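Local coordinates for protein Nsp15 (Middle East respiratory syndrome-related coronavirus, PDB 5YVD) that acts as an endoribonuclease of the coronavirus EndoU family, probably cutting RNA at uridylates, and assembles from six chains, at residues 205-210 and 247-252; 213-218 and 228-233; 123-128 and 134-139. One frame throughout, in Å; residues are numbered along the deposited sequence.

Interaction 1: residues 205-210 and 247-252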
loop_
_atom_site.group_PDB
_atom_site.type_symbol
_atom_site.label_atom_id
_atom_site.label_comp_id
_atom_site.label_asym_id
_atom_site.label_seq_id
_atom_site.Cartn_x
_atom_site.Cartn_y
_atom_site.Cartn_z
ATOM N N ASP A 205 -9.020 11.771 -50.504
ATOM C CA ASP A 205 -8.129 11.274 -51.543
ATOM C C ASP A 205 -6.679 11.687 -51.311
ATOM O O ASP A 205 -5.743 10.908 -51.511
ATOM C CB ASP A 205 -8.595 11.774 -52.902
ATOM C CG ASP A 205 -9.680 10.918 -53.484
ATOM O OD1 ASP A 205 -9.721 9.706 -53.170
ATOM O OD2 ASP A 205 -10.483 11.474 -54.259
ATOM N N MET A 206 -6.499 12.925 -50.891
ATOM C CA MET A 206 -5.179 13.407 -50.530
ATOM C C MET A 206 -4.572 12.529 -49.425
ATOM O O MET A 206 -3.424 12.100 -49.542
ATOM C CB MET A 206 -5.245 14.867 -50.100
ATOM C CG MET A 206 -3.907 15.563 -50.137
ATOM S SD MET A 206 -3.937 17.083 -49.163
ATOM C CE MET A 206 -4.549 18.234 -50.387
ATOM N N GLU A 207 -5.333 12.228 -48.375
ATOM C CA GLU A 207 -4.790 11.392 -47.292
ATOM C C GLU A 207 -4.351 10.014 -47.808
ATOM O O GLU A 207 -3.310 9.509 -47.404
ATOM C CB GLU A 207 -5.775 11.283 -46.111
ATOM C CG GLU A 207 -5.992 12.627 -45.410
ATOM C CD GLU A 207 -6.303 12.549 -43.909
ATOM O OE1 GLU A 207 -7.142 11.708 -43.480
ATOM O OE2 GLU A 207 -5.717 13.371 -43.157
ATOM N N LYS A 208 -5.118 9.436 -48.732
ATOM C CA LYS A 208 -4.783 8.113 -49.285
ATOM C C LYS A 208 -3.492 8.138 -50.084
ATOM O O LYS A 208 -2.635 7.243 -49.940
ATOM C CB LYS A 208 -5.904 7.579 -50.179
ATOM C CG LYS A 208 -7.186 7.208 -49.438
ATOM C CD LYS A 208 -8.222 6.631 -50.405
ATOM C CE LYS A 208 -9.648 6.859 -49.934
ATOM N NZ LYS A 208 -10.198 5.593 -49.388
ATOM N N ASP A 209 -3.366 9.148 -50.941
ATOM C CA ASP A 209 -2.177 9.260 -51.744
ATOM C C ASP A 209 -0.993 9.423 -50.783
ATOM O O ASP A 209 0.060 8.798 -50.951
ATOM C CB ASP A 209 -2.279 10.446 -52.720
ATOM C CG ASP A 209 -3.234 10.182 -53.897
ATOM O OD1 ASP A 209 -3.700 9.034 -54.099
ATOM O OD2 ASP A 209 -3.496 11.143 -54.643
ATOM N N PHE A 210 -1.192 10.227 -49.742
ATOM C CA PHE A 210 -0.129 10.509 -48.830
ATOM C C PHE A 210 0.452 9.224 -48.265
ATOM O O PHE A 210 1.681 9.063 -48.184
ATOM C CB PHE A 210 -0.574 11.426 -47.696
ATOM C CG PHE A 210 0.548 11.781 -46.756
ATOM C CD1 PHE A 210 1.440 12.785 -47.065
ATOM C CD2 PHE A 210 0.738 11.079 -45.578
ATOM C CE1 PHE A 210 2.489 13.111 -46.198
ATOM C CE2 PHE A 210 1.767 11.392 -44.716
ATOM C CZ PHE A 210 2.648 12.416 -45.023
ATOM N N LEU A 247 2.412 16.453 -37.860
ATOM C CA LEU A 247 1.068 16.085 -38.283
ATOM C C LEU A 247 0.920 14.589 -38.149
ATOM O O LEU A 247 1.819 13.858 -38.524
ATOM C CB LEU A 247 0.807 16.550 -39.713
ATOM C CG LEU A 247 -0.667 16.493 -40.122
ATOM C CD1 LEU A 247 -1.431 17.641 -39.482
ATOM C CD2 LEU A 247 -0.852 16.510 -41.639
ATOM N N LEU A 248 -0.209 14.132 -37.614
ATOM C CA LEU A 248 -0.308 12.749 -37.170
ATOM C C LEU A 248 -0.215 11.768 -38.326
ATOM O O LEU A 248 0.417 10.710 -38.204
ATOM C CB LEU A 248 -1.570 12.471 -36.365
ATOM C CG LEU A 248 -1.671 10.989 -35.915
ATOM C CD1 LEU A 248 -0.618 10.646 -34.861
ATOM C CD2 LEU A 248 -3.056 10.612 -35.392
ATOM N N ILE A 249 -0.839 12.093 -39.447
ATOM C CA ILE A 249 -0.796 11.186 -40.591
ATOM C C ILE A 249 0.670 10.903 -41.006
ATOM O O ILE A 249 1.013 9.778 -41.387
ATOM C CB ILE A 249 -1.655 11.713 -41.758
ATOM C CG1 ILE A 249 -1.730 10.678 -42.899
ATOM C CG2 ILE A 249 -1.121 13.049 -42.260
ATOM C CD1 ILE A 249 -2.751 11.024 -43.968
ATOM N N GLY A 250 1.527 11.914 -40.909
ATOM C CA GLY A 250 2.947 11.749 -41.199
ATOM C C GLY A 250 3.668 10.876 -40.170
ATOM O O GLY A 250 4.536 10.074 -40.521
ATOM N N LEU A 251 3.301 11.040 -38.905
ATOM C CA LEU A 251 3.818 10.191 -37.844
ATOM C C LEU A 251 3.346 8.754 -37.997
ATOM O O LEU A 251 4.138 7.823 -37.825
ATOM C CB LEU A 251 3.420 10.731 -36.451
ATOM C CG LEU A 251 3.690 9.830 -35.247
ATOM C CD1 LEU A 251 5.156 9.495 -35.181
ATOM C CD2 LEU A 251 3.268 10.457 -33.940
ATOM N N TYR A 252 2.063 8.564 -38.273
ATOM C CA TYR A 252 1.538 7.217 -38.507
ATOM C C TYR A 252 2.267 6.548 -39.670
ATOM O O TYR A 252 2.772 5.410 -39.541
ATOM C CB TYR A 252 0.051 7.275 -38.816
ATOM C CG TYR A 252 -0.541 6.005 -39.355
ATOM C CD1 TYR A 252 -0.915 5.906 -40.677
ATOM C CD2 TYR A 252 -0.752 4.910 -38.536
ATOM C CE1 TYR A 252 -1.468 4.747 -41.172
ATOM C CE2 TYR A 252 -1.314 3.746 -39.019
ATOM C CZ TYR A 252 -1.663 3.674 -40.339
ATOM O OH TYR A 252 -2.218 2.528 -40.847
#

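Interaction 2: residues 213-218 and 228-233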
loop_
_atom_site.group_PDB
_atom_site.type_symbol
_atom_site.label_atom_id
_atom_site.label_comp_id
_atom_site.label_asym_id
_atom_site.label_seq_id
_atom_site.Cartn_x
_atom_site.Cartn_y
_atom_site.Cartn_z
ATOM N N PHE A 213 2.055 7.177 -51.620
ATOM C CA PHE A 213 2.984 7.779 -52.622
ATOM C C PHE A 213 4.416 8.000 -52.137
ATOM O O PHE A 213 4.652 8.375 -50.998
ATOM C CB PHE A 213 2.471 9.154 -53.084
ATOM C CG PHE A 213 1.306 9.088 -54.024
ATOM C CD1 PHE A 213 1.122 10.075 -54.981
ATOM C CD2 PHE A 213 0.385 8.036 -53.974
ATOM C CE1 PHE A 213 0.044 10.015 -55.857
ATOM C CE2 PHE A 213 -0.695 7.984 -54.843
ATOM C CZ PHE A 213 -0.865 8.973 -55.782
ATOM N N ASP A 214 5.377 7.813 -53.026
ATOM C CA ASP A 214 6.692 8.419 -52.835
ATOM C C ASP A 214 6.524 9.924 -52.549
ATOM O O ASP A 214 5.674 10.568 -53.161
ATOM C CB ASP A 214 7.536 8.269 -54.089
ATOM C CG ASP A 214 8.947 8.743 -53.869
ATOM O OD1 ASP A 214 9.332 9.804 -54.404
ATOM O OD2 ASP A 214 9.657 8.080 -53.100
ATOM N N SER A 215 7.364 10.477 -51.676
ATOM C CA SER A 215 7.229 11.857 -51.238
ATOM C C SER A 215 7.346 12.882 -52.366
ATOM O O SER A 215 6.597 13.870 -52.398
ATOM C CB SER A 215 8.226 12.203 -50.103
ATOM O OG SER A 215 9.451 12.712 -50.583
ATOM N N ASP A 216 8.286 12.656 -53.280
ATOM C CA ASP A 216 8.495 13.590 -54.393
ATOM C C ASP A 216 7.279 13.657 -55.360
ATOM O O ASP A 216 6.933 14.734 -55.856
ATOM C CB ASP A 216 9.787 13.251 -55.141
ATOM C CG ASP A 216 10.222 14.362 -56.060
ATOM O OD1 ASP A 216 10.586 15.452 -55.556
ATOM O OD2 ASP A 216 10.194 14.151 -57.292
ATOM N N VAL A 217 6.626 12.509 -55.570
ATOM C CA VAL A 217 5.448 12.408 -56.442
ATOM C C VAL A 217 4.217 13.125 -55.843
ATOM O O VAL A 217 3.364 13.654 -56.564
ATOM C CB VAL A 217 5.118 10.917 -56.714
ATOM C CG1 VAL A 217 3.813 10.753 -57.470
ATOM C CG2 VAL A 217 6.253 10.254 -57.478
ATOM N N PHE A 218 4.125 13.122 -54.523
ATOM C CA PHE A 218 2.990 13.696 -53.822
ATOM C C PHE A 218 3.149 15.225 -53.745
ATOM O O PHE A 218 2.225 15.981 -54.096
ATOM C CB PHE A 218 2.874 13.054 -52.425
ATOM C CG PHE A 218 1.720 13.575 -51.596
ATOM C CD1 PHE A 218 0.508 12.909 -51.577
ATOM C CD2 PHE A 218 1.869 14.713 -50.822
ATOM C CE1 PHE A 218 -0.549 13.377 -50.830
ATOM C CE2 PHE A 218 0.827 15.199 -50.072
ATOM C CZ PHE A 218 -0.393 14.532 -50.076
ATOM N N ALA A 228 7.666 22.954 -47.497
ATOM C CA ALA A 228 8.525 22.142 -46.644
ATOM C C ALA A 228 7.920 20.837 -46.138
ATOM O O ALA A 228 8.249 20.391 -45.040
ATOM C CB ALA A 228 8.979 22.978 -45.457
ATOM N N PHE A 229 7.063 20.196 -46.925
ATOM C CA PHE A 229 6.405 18.970 -46.461
ATOM C C PHE A 229 7.399 17.916 -45.994
ATOM O O PHE A 229 7.103 17.125 -45.100
ATOM C CB PHE A 229 5.475 18.395 -47.535
ATOM C CG PHE A 229 4.036 18.612 -47.236
ATOM C CD1 PHE A 229 3.137 17.554 -47.248
ATOM C CD2 PHE A 229 3.580 19.878 -46.868
ATOM C CE1 PHE A 229 1.803 17.761 -46.919
ATOM C CE2 PHE A 229 2.248 20.087 -46.531
ATOM C CZ PHE A 229 1.360 19.026 -46.558
ATOM N N GLU A 230 8.571 17.904 -46.612
ATOM C CA GLU A 230 9.621 16.959 -46.268
ATOM C C GLU A 230 9.901 17.102 -44.775
ATOM O O GLU A 230 9.794 16.132 -44.013
ATOM C CB GLU A 230 10.874 17.241 -47.129
ATOM C CG GLU A 230 11.511 16.069 -47.883
ATOM C CD GLU A 230 10.520 15.154 -48.576
ATOM O OE1 GLU A 230 10.374 15.265 -49.805
ATOM O OE2 GLU A 230 9.909 14.309 -47.876
ATOM N N HIS A 231 10.189 18.332 -44.358
ATOM C CA HIS A 231 10.462 18.635 -42.943
ATOM C C HIS A 231 9.207 18.491 -42.069
ATOM O O HIS A 231 9.203 17.743 -41.087
ATOM C CB HIS A 231 11.019 20.063 -42.804
ATOM C CG HIS A 231 11.533 20.390 -41.436
ATOM N ND1 HIS A 231 12.824 20.118 -41.038
ATOM C CD2 HIS A 231 10.934 20.974 -40.378
ATOM C CE1 HIS A 231 13.001 20.518 -39.792
ATOM N NE2 HIS A 231 11.867 21.046 -39.370
ATOM N N VAL A 232 8.139 19.171 -42.459
ATOM C CA VAL A 232 7.006 19.359 -41.575
ATOM C C VAL A 232 6.181 18.075 -41.427
ATOM O O VAL A 232 5.879 17.635 -40.320
ATOM C CB VAL A 232 6.120 20.541 -42.057
ATOM C CG1 VAL A 232 4.901 20.682 -41.176
ATOM C CG2 VAL A 232 6.890 21.849 -42.041
ATOM N N VAL A 233 5.820 17.465 -42.540
ATOM C CA VAL A 233 4.902 16.333 -42.507
ATOM C C VAL A 233 5.627 14.980 -42.546
ATOM O O VAL A 233 5.464 14.148 -41.647
ATOM C CB VAL A 233 3.898 16.428 -43.652
ATOM C CG1 VAL A 233 2.768 15.431 -43.446
ATOM C CG2 VAL A 233 3.341 17.850 -43.721
#

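Interaction 3: residues 123-128 and 134-139. Unlike the reference sequence in segment 123-128: C123 (reference Gly).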
loop_
_atom_site.group_PDB
_atom_site.type_symbol
_atom_site.label_atom_id
_atom_site.label_comp_id
_atom_site.label_asym_id
_atom_site.label_seq_id
_atom_site.Cartn_x
_atom_site.Cartn_y
_atom_site.Cartn_z
ATOM N N CYS A 123 -35.261 15.796 -18.137
ATOM C CA CYS A 123 -35.284 17.109 -17.476
ATOM C C CYS A 123 -33.971 17.877 -17.429
ATOM O O CYS A 123 -33.926 18.944 -16.833
ATOM C CB CYS A 123 -35.893 17.012 -16.065
ATOM S SG CYS A 123 -37.629 16.499 -16.088
ATOM N N SER A 124 -32.917 17.374 -18.067
ATOM C CA SER A 124 -31.624 18.098 -18.102
ATOM C C SER A 124 -31.654 19.357 -18.978
ATOM O O SER A 124 -31.044 20.367 -18.647
ATOM C CB SER A 124 -30.500 17.194 -18.581
ATOM O OG SER A 124 -30.113 16.323 -17.554
ATOM N N LEU A 125 -32.355 19.291 -20.098
ATOM C CA LEU A 125 -32.545 20.467 -20.918
ATOM C C LEU A 125 -33.037 21.643 -20.077
ATOM O O LEU A 125 -32.329 22.656 -19.951
ATOM C CB LEU A 125 -33.532 20.153 -22.032
ATOM C CG LEU A 125 -34.008 21.335 -22.864
ATOM C CD1 LEU A 125 -32.859 22.250 -23.277
ATOM C CD2 LEU A 125 -34.774 20.798 -24.070
ATOM N N GLU A 126 -34.228 21.491 -19.489
ATOM C CA GLU A 126 -34.856 22.551 -18.678
ATOM C C GLU A 126 -33.950 23.005 -17.542
ATOM O O GLU A 126 -33.868 24.193 -17.238
ATOM C CB GLU A 126 -36.200 22.104 -18.113
ATOM C CG GLU A 126 -37.247 21.808 -19.191
ATOM C CD GLU A 126 -37.241 20.372 -19.722
ATOM O OE1 GLU A 126 -36.366 19.563 -19.338
ATOM O OE2 GLU A 126 -38.118 20.054 -20.544
ATOM N N LYS A 127 -33.237 22.064 -16.937
ATOM C CA LYS A 127 -32.265 22.418 -15.900
ATOM C C LYS A 127 -31.135 23.288 -16.501
ATOM O O LYS A 127 -30.779 24.364 -15.970
ATOM C CB LYS A 127 -31.720 21.151 -15.215
ATOM C CG LYS A 127 -31.884 21.161 -13.701
ATOM C CD LYS A 127 -31.017 22.244 -13.058
ATOM C CE LYS A 127 -31.407 22.542 -11.607
ATOM N NZ LYS A 127 -30.571 23.622 -10.994
ATOM N N PHE A 128 -30.598 22.837 -17.631
ATOM C CA PHE A 128 -29.615 23.627 -18.343
ATOM C C PHE A 128 -30.161 25.010 -18.652
ATOM O O PHE A 128 -29.396 25.982 -18.625
ATOM C CB PHE A 128 -29.154 22.921 -19.634
ATOM C CG PHE A 128 -28.409 23.812 -20.596
ATOM C CD1 PHE A 128 -27.112 24.207 -20.335
ATOM C CD2 PHE A 128 -29.005 24.242 -21.762
ATOM C CE1 PHE A 128 -26.423 25.017 -21.212
ATOM C CE2 PHE A 128 -28.321 25.052 -22.641
ATOM C CZ PHE A 128 -27.024 25.441 -22.366
ATOM N N ALA A 134 -23.050 27.047 -18.125
ATOM C CA ALA A 134 -23.237 25.621 -18.441
ATOM C C ALA A 134 -23.014 25.260 -19.899
ATOM O O ALA A 134 -22.948 26.124 -20.768
ATOM C CB ALA A 134 -24.634 25.180 -18.041
ATOM N N ILE A 135 -22.938 23.950 -20.136
ATOM C CA ILE A 135 -22.761 23.352 -21.458
ATOM C C ILE A 135 -23.892 22.337 -21.688
ATOM O O ILE A 135 -24.270 21.588 -20.775
ATOM C CB ILE A 135 -21.374 22.661 -21.523
ATOM C CG1 ILE A 135 -20.274 23.717 -21.554
ATOM C CG2 ILE A 135 -21.245 21.725 -22.724
ATOM C CD1 ILE A 135 -18.903 23.171 -21.243
ATOM N N PHE A 136 -24.450 22.314 -22.893
ATOM C CA PHE A 136 -25.496 21.343 -23.203
ATOM C C PHE A 136 -25.109 20.503 -24.397
ATOM O O PHE A 136 -24.626 21.037 -25.400
ATOM C CB PHE A 136 -26.834 22.009 -23.475
ATOM C CG PHE A 136 -27.979 21.039 -23.473
ATOM C CD1 PHE A 136 -28.615 20.671 -24.645
ATOM C CD2 PHE A 136 -28.372 20.444 -22.295
ATOM C CE1 PHE A 136 -29.640 19.738 -24.633
ATOM C CE2 PHE A 136 -29.398 19.526 -22.268
ATOM C CZ PHE A 136 -30.033 19.164 -23.439
ATOM N N ILE A 137 -25.321 19.194 -24.279
ATOM C CA ILE A 137 -25.058 18.282 -25.376
ATOM C C ILE A 137 -26.354 17.609 -25.791
ATOM O O ILE A 137 -27.139 17.186 -24.928
ATOM C CB ILE A 137 -23.933 17.254 -25.055
ATOM C CG1 ILE A 137 -24.339 16.256 -23.975
ATOM C CG2 ILE A 137 -22.662 17.971 -24.618
ATOM C CD1 ILE A 137 -23.168 15.558 -23.290
ATOM N N SER A 138 -26.588 17.558 -27.108
ATOM C CA SER A 138 -27.783 16.925 -27.638
ATOM C C SER A 138 -27.613 16.349 -29.025
ATOM O O SER A 138 -26.753 16.749 -29.793
ATOM C CB SER A 138 -28.998 17.884 -27.609
ATOM O OG SER A 138 -29.336 18.370 -28.894
ATOM N N ASP A 139 -28.487 15.401 -29.318
ATOM C CA ASP A 139 -28.496 14.674 -30.576
ATOM C C ASP A 139 -29.267 15.448 -31.647
ATOM O O ASP A 139 -29.227 15.072 -32.819
ATOM C CB ASP A 139 -29.108 13.267 -30.390
ATOM C CG ASP A 139 -30.408 13.270 -29.560
ATOM O OD1 ASP A 139 -30.870 14.346 -29.105
ATOM O OD2 ASP A 139 -30.963 12.173 -29.341
#

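Interaction 1: residues 205-210 and 247-252
I249 reaches across from helix 248-255 and fits between E207 and F210 of helix 205-212, which lie one turn apart. The axes of the two short segments stay 11.1 Å apart at closest and run nearly parallel, at 28°, so the space between them has to be filled by long side chains. Isoleucine suits this because its CG1-CD1 arm is long enough to span the gap. With CG1 anti to its backbone N (chi1 -174°) and the next torsion also extended, its CD1 is carried to the far helix, where it lies 3.7 Å from E207 CB. The same methyl lies along the whole glutamate chain up to OE2, while CG2 only grazes F210 CE2.

The ring of F210 slides past I249 in the opposite direction. Its CD2 is 3.7 Å from I249 CG1, and its leading edge comes up to G250, with F210 CE2 3.7 Å from G250 CA. Glycine suits this point because it adds no side chain in front of an aromatic edge that meets the backbone almost in the ring plane.

All four of these residues are buried, and the contact is purely van der Waals. The buried carboxylate of E207 is nevertheless satisfied: OE2 accepts from L296 N at the start of helix 296-304, and OE1 pairs with R195, partners that would probably favour its charged form. By contrast, D205 and K208 are exposed to solvent, and the CB of K208 points away from helix 248-255. The arrangement is that of a near-parallel helix pair in the helical part of the EndoU endoribonuclease domain, its interface burying F210, I249, G250 and the aliphatic part of E207.

Interaction 2: residues 213-218 and 228-233
S215 and E230 meet because both turn their polar ends into the gap between helices 215-221 and 229-234: S215 holds OG at chi1 91°, and the glutamate chain is bent by its CB-CG torsion (chi2 44°), so that its carboxylate folds over toward the serine. S215 OG donates to E230 OE1 at 2.8 Å. The hydroxyl arrives on the syn side of that oxygen, 23° out of the carboxylate plane. E230 OE2 packs against the serine as well, 3.5 Å from S215 CB. A short hydroxyl suits the first turn of a helix, and a long flexible acid suits a largely exposed position from which it must span to a neighbour.

The turn that carries S215 is itself capped by D214, the N-cap residue, whose OD1 accepts from D216 N at 3.2 Å from above the carboxylate plane. D216 brings a second negative charge within 5.8 Å of E230, measured between D216 OD1 and E230 OE1, but its own carboxylate is paired with K220.

Deeper in, the contact becomes aromatic and slight. F218 CE2 lies 4.2 Å from F229 CE1, which comes to the edge of the F218 ring. One face of F229 is filled from its own helix, where V233 CG2 sits 3.4 Å above the plane, over the ring centre.

Beyond the pair, F218 presses on M206 and D209 of helix 205-212, F229 rests on L296 and V300 of helix 296-304, and S215 touches Y234 at the end of helix 229-234.

Interaction 3: residues 123-128 and 134-139
F128 and F136 join the helix and second strand of a beta-alpha-beta unit in the middle domain, in which helix 124-129 crosses between the parallel strands 115-118 and 134-138 and packs on the sheet. The helix runs roughly antiparallel to strand 134-138, and its inward side is closed by the two phenylalanines. F128 has its CG anti to the backbone N (chi1 165°), which directs the ring from the helix down onto the strand.

There the ring lies over the CB of F136, which stands 3.4 Å from the F128 centroid and only 8° off the ring normal: a CH-pi contact made almost squarely over the face. The two rings themselves are less engaged. Their planes are tilted by 27° and their centroids are 5.1 Å apart, but the offset is so large that little of one ring lies over the other. At the rim of F128, A134 CB comes to 3.5 Å from F128 CD1, near the ring plane. Alanine suits this place because its single methyl leaves room for the ring to lie close to the strand backbone.

F136 in turn extends along the helix to the preceding turn. Its CE2 is 3.6 Å from L125 CA, its CZ is 3.9 Å from L125 CB, and L125 CD1 hangs above one face, displaced from its centre. Bulky aromatic side chains are apt here, since a helix resting on a sheet stands well off the strands.

On one flank of strand 134-138 lies strand 115-118, whose F117 touches both A134 and F136. On the other is strand 174-178, where Y176 packs on both phenylalanines and K178 makes a cation-pi contact with F128 and donates to its backbone O.

Interactions 1 and 2 belong to one helical cluster of the endoribonuclease domain, with centres about 10 Å apart. They join directly: the rings of F218 and F210 meet edge-to-face, and V233 of 228-233 packs on F210. Along the chain, the contact of 213-218 with 228-233 falls within the longer excursion spanned by interaction 1. Their chemistry follows depth, interaction 1 being buried and apolar whereas interaction 2 has a serine-glutamate bond near the surface above a small aromatic touch. Interaction 3, in the middle domain with its centre about 37 Å from that of interaction 1, is also buried, but sets helix against strand through an aromatic pair, a CH-pi contact and an alanine methyl.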